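Local coordinates for putative phosphomethylpyrimidine kinase (Bacteroides thetaiotaomicron, PDB 3MBH), which probably phosphorylates pyridoxal at the expense of ATP, as a ribokinase-clan vitamin B6 kinase, and is seen here with pyridoxal bound, at residues Phe251-Thr259 and Ile270-Asn278. Numbering follows the deposited sequence. Where two conformers were deposited one is given.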
loop_
_atom_site.group_PDB
_atom_site.type_symbol
_atom_site.label_atom_id
_atom_site.label_comp_id
_atom_site.label_asym_id
_atom_site.label_seq_id
_atom_site.Cartn_x
_atom_site.Cartn_y
_atom_site.Cartn_z
ATOM N N PHE A 251 -2.373 17.342 3.687
ATOM C CA PHE A 251 -2.812 16.988 2.342
ATOM C C PHE A 251 -2.646 18.178 1.439
ATOM O O PHE A 251 -2.070 18.049 0.381
ATOM C CB PHE A 251 -4.267 16.525 2.332
ATOM C CG PHE A 251 -4.753 16.055 1.011
ATOM C CD1 PHE A 251 -4.262 14.877 0.459
ATOM C CD2 PHE A 251 -5.710 16.780 0.305
ATOM C CE1 PHE A 251 -4.734 14.429 -0.793
ATOM C CE2 PHE A 251 -6.198 16.331 -0.895
ATOM C CZ PHE A 251 -5.697 15.155 -1.459
ATOM N N ILE A 252 -3.095 19.338 1.881
ATOM C CA ILE A 252 -2.967 20.569 1.103
ATOM C C ILE A 252 -1.498 20.942 0.865
ATOM O O ILE A 252 -1.160 21.370 -0.223
ATOM C CB ILE A 252 -3.699 21.768 1.774
ATOM C CG1 ILE A 252 -5.209 21.533 1.739
ATOM C CG2 ILE A 252 -3.339 23.102 1.069
ATOM C CD1 ILE A 252 -5.967 22.431 2.720
ATOM N N LEU A 253 -0.658 20.787 1.872
ATOM C CA LEU A 253 0.771 21.083 1.721
ATOM C C LEU A 253 1.392 20.247 0.624
ATOM O O LEU A 253 2.116 20.758 -0.208
ATOM C CB LEU A 253 1.553 20.884 3.027
ATOM C CG LEU A 253 3.054 21.196 3.035
ATOM C CD1 LEU A 253 3.353 22.620 2.490
ATOM C CD2 LEU A 253 3.626 21.036 4.497
ATOM N N GLN A 254 1.044 18.974 0.616
ATOM C CA GLN A 254 1.504 18.034 -0.403
ATOM C C GLN A 254 1.031 18.409 -1.769
ATOM O O GLN A 254 1.804 18.377 -2.701
ATOM C CB GLN A 254 1.045 16.610 -0.071
ATOM C CG GLN A 254 1.674 16.107 1.115
ATOM C CD GLN A 254 1.268 14.719 1.389
ATOM O OE1 GLN A 254 1.932 13.800 0.901
ATOM N NE2 GLN A 254 0.132 14.528 2.094
ATOM N N GLY A 255 -0.247 18.777 -1.861
ATOM C CA GLY A 255 -0.828 19.286 -3.100
ATOM C C GLY A 255 -0.192 20.565 -3.635
ATOM O O GLY A 255 -0.106 20.758 -4.834
ATOM N N ILE A 256 0.242 21.437 -2.747
ATOM C CA ILE A 256 0.941 22.677 -3.142
ATOM C C ILE A 256 2.384 22.365 -3.585
ATOM O O ILE A 256 2.807 22.805 -4.666
ATOM C CB ILE A 256 0.861 23.738 -2.030
ATOM C CG1 ILE A 256 -0.594 24.264 -1.931
ATOM C CG2 ILE A 256 1.883 24.948 -2.280
ATOM C CD1 ILE A 256 -0.892 25.110 -0.649
ATOM N N ARG A 257 3.102 21.610 -2.743
ATOM C CA ARG A 257 4.472 21.109 -3.001
ATOM C C ARG A 257 4.639 20.376 -4.345
ATOM O O ARG A 257 5.729 20.324 -4.899
ATOM C CB ARG A 257 4.881 20.133 -1.887
ATOM C CG ARG A 257 5.630 20.747 -0.713
ATOM C CD ARG A 257 5.434 19.978 0.586
ATOM N NE ARG A 257 6.390 18.885 0.781
ATOM C CZ ARG A 257 7.539 18.994 1.427
ATOM N NH1 ARG A 257 8.315 17.947 1.568
ATOM N NH2 ARG A 257 7.927 20.147 1.925
ATOM N N ALA A 258 3.550 19.762 -4.816
ATOM C CA ALA A 258 3.528 19.021 -6.079
ATOM C C ALA A 258 3.548 19.991 -7.273
ATOM O O ALA A 258 3.943 19.597 -8.353
ATOM C CB ALA A 258 2.294 18.038 -6.128
ATOM N N THR A 259 3.157 21.255 -7.092
ATOM C CA THR A 259 3.202 22.255 -8.186
ATOM C C THR A 259 4.542 22.949 -8.340
ATOM O O THR A 259 4.708 23.786 -9.240
ATOM C CB THR A 259 2.151 23.392 -7.982
ATOM O OG1 THR A 259 2.565 24.273 -6.935
ATOM C CG2 THR A 259 0.779 22.840 -7.749
ATOM N N ILE A 270 -4.361 23.221 -6.393
ATOM C CA ILE A 270 -3.446 22.145 -5.967
ATOM C C ILE A 270 -3.447 20.974 -6.926
ATOM O O ILE A 270 -4.420 20.796 -7.689
ATOM C CB ILE A 270 -3.708 21.713 -4.507
ATOM C CG1 ILE A 270 -5.038 20.971 -4.358
ATOM C CG2 ILE A 270 -3.655 22.959 -3.651
ATOM C CD1 ILE A 270 -5.168 20.093 -3.108
ATOM N N LEU A 271 -2.344 20.230 -6.991
ATOM C CA LEU A 271 -2.324 19.063 -7.866
ATOM C C LEU A 271 -2.966 17.850 -7.188
ATOM O O LEU A 271 -2.282 16.886 -6.798
ATOM C CB LEU A 271 -0.947 18.729 -8.370
ATOM C CG LEU A 271 -0.460 19.425 -9.611
ATOM C CD1 LEU A 271 0.873 18.788 -9.980
ATOM C CD2 LEU A 271 -1.444 19.389 -10.788
ATOM N N LEU A 272 -4.283 17.951 -7.063
ATOM C CA LEU A 272 -5.107 17.016 -6.352
ATOM C C LEU A 272 -4.838 15.560 -6.760
ATOM O O LEU A 272 -4.550 14.702 -5.911
ATOM C CB LEU A 272 -6.598 17.400 -6.564
ATOM C CG LEU A 272 -7.525 16.498 -5.739
ATOM C CD1 LEU A 272 -7.162 16.582 -4.192
ATOM C CD2 LEU A 272 -8.966 16.912 -5.977
ATOM N N GLU A 273 -4.875 15.283 -8.064
ATOM C CA GLU A 273 -4.764 13.888 -8.543
ATOM C C GLU A 273 -3.465 13.303 -8.294
ATOM O O GLU A 273 -3.326 12.085 -8.107
ATOM C CB GLU A 273 -5.166 13.743 -10.017
ATOM C CG GLU A 273 -6.632 14.068 -10.205
ATOM C CD GLU A 273 -6.944 15.497 -10.232
ATOM O OE1 GLU A 273 -5.987 16.346 -10.292
ATOM O OE2 GLU A 273 -8.155 15.799 -10.196
ATOM N N LYS A 274 -2.486 14.173 -8.137
ATOM C CA LYS A 274 -1.160 13.725 -7.896
ATOM C C LYS A 274 -0.978 13.304 -6.450
ATOM O O LYS A 274 -0.126 12.456 -6.160
ATOM C CB LYS A 274 -0.197 14.858 -8.303
ATOM C CG LYS A 274 1.208 14.528 -8.391
ATOM C CD LYS A 274 1.617 13.806 -9.644
ATOM C CE LYS A 274 3.101 13.348 -9.373
ATOM N NZ LYS A 274 3.688 12.580 -10.464
ATOM N N VAL A 275 -1.785 13.802 -5.517
ATOM C CA VAL A 275 -1.565 13.451 -4.104
ATOM C C VAL A 275 -2.706 12.697 -3.459
ATOM O O VAL A 275 -2.656 12.355 -2.280
ATOM C CB VAL A 275 -1.222 14.686 -3.279
ATOM C CG1 VAL A 275 0.143 15.251 -3.758
ATOM C CG2 VAL A 275 -2.362 15.756 -3.336
ATOM N N LEU A 276 -3.724 12.393 -4.232
ATOM C CA LEU A 276 -4.937 11.823 -3.692
ATOM C C LEU A 276 -4.706 10.500 -2.923
ATOM O O LEU A 276 -5.310 10.266 -1.877
ATOM C CB LEU A 276 -5.920 11.617 -4.854
ATOM C CG LEU A 276 -7.402 11.367 -4.626
ATOM C CD1 LEU A 276 -8.056 12.489 -3.811
ATOM C CD2 LEU A 276 -8.075 11.191 -6.017
ATOM N N HIS A 277 -3.808 9.652 -3.394
ATOM C CA HIS A 277 -3.568 8.425 -2.684
ATOM C C HIS A 277 -2.832 8.594 -1.381
ATOM O O HIS A 277 -2.636 7.619 -0.686
ATOM C CB HIS A 277 -2.939 7.372 -3.621
ATOM C CG HIS A 277 -3.836 7.058 -4.783
ATOM N ND1 HIS A 277 -4.684 5.968 -4.801
ATOM C CD2 HIS A 277 -4.093 7.751 -5.929
ATOM C CE1 HIS A 277 -5.377 5.975 -5.932
ATOM N NE2 HIS A 277 -5.052 7.058 -6.622
ATOM N N ASN A 278 -2.453 9.815 -0.999
ATOM C CA ASN A 278 -1.843 10.017 0.302
ATOM C C ASN A 278 -2.812 10.326 1.408
ATOM O O ASN A 278 -2.412 10.373 2.563
ATOM C CB ASN A 278 -0.754 11.076 0.231
ATOM C CG ASN A 278 0.308 10.703 -0.752
ATOM O OD1 ASN A 278 0.802 9.569 -0.759
ATOM N ND2 ASN A 278 0.639 11.617 -1.617
#
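F251 meets the 270-278 segment with the outer edge of its ring, where V275 O (3.3 Å from F251 CE1), L272 CD1 (3.4 Å from F251 CZ) and, in the ring plane, L276 CA gather; V275 CG2 adds an apolar contact. With CG anti to the backbone N (chi1 -176°), the ring reaches across to L272 and V275, and I30 of helix 24-33 and T226 of helix 223-236 also touch it. Were the ring cut back to an alanine, a gap would probably open beside L272 CD1 and V275 CG2. One turn on, G255 shows how a missing side chain permits close approach, since a CB would clash with I270 CD1. G255 O accepts from L271 N at 3.2 Å, a fairly straight bond (165°) although the donor is tilted from the carbonyl plane. In this ribokinase-clan fold the contact joins the last turns of helix 241-257 to the short, weakly bonded helix at about 272-275, with L271 centring an inverse gamma turn just before it. Looser packing marks the partly exposed A258, K274 and N278: Q254 OE1 stands 3.6 Å from N278 ND2, their amide planes 25° apart, and A258 CB only grazes K274 CG (4.3 Å), whose chain end leads away toward a weak, long ion pair with D239 of a neighbouring subunit.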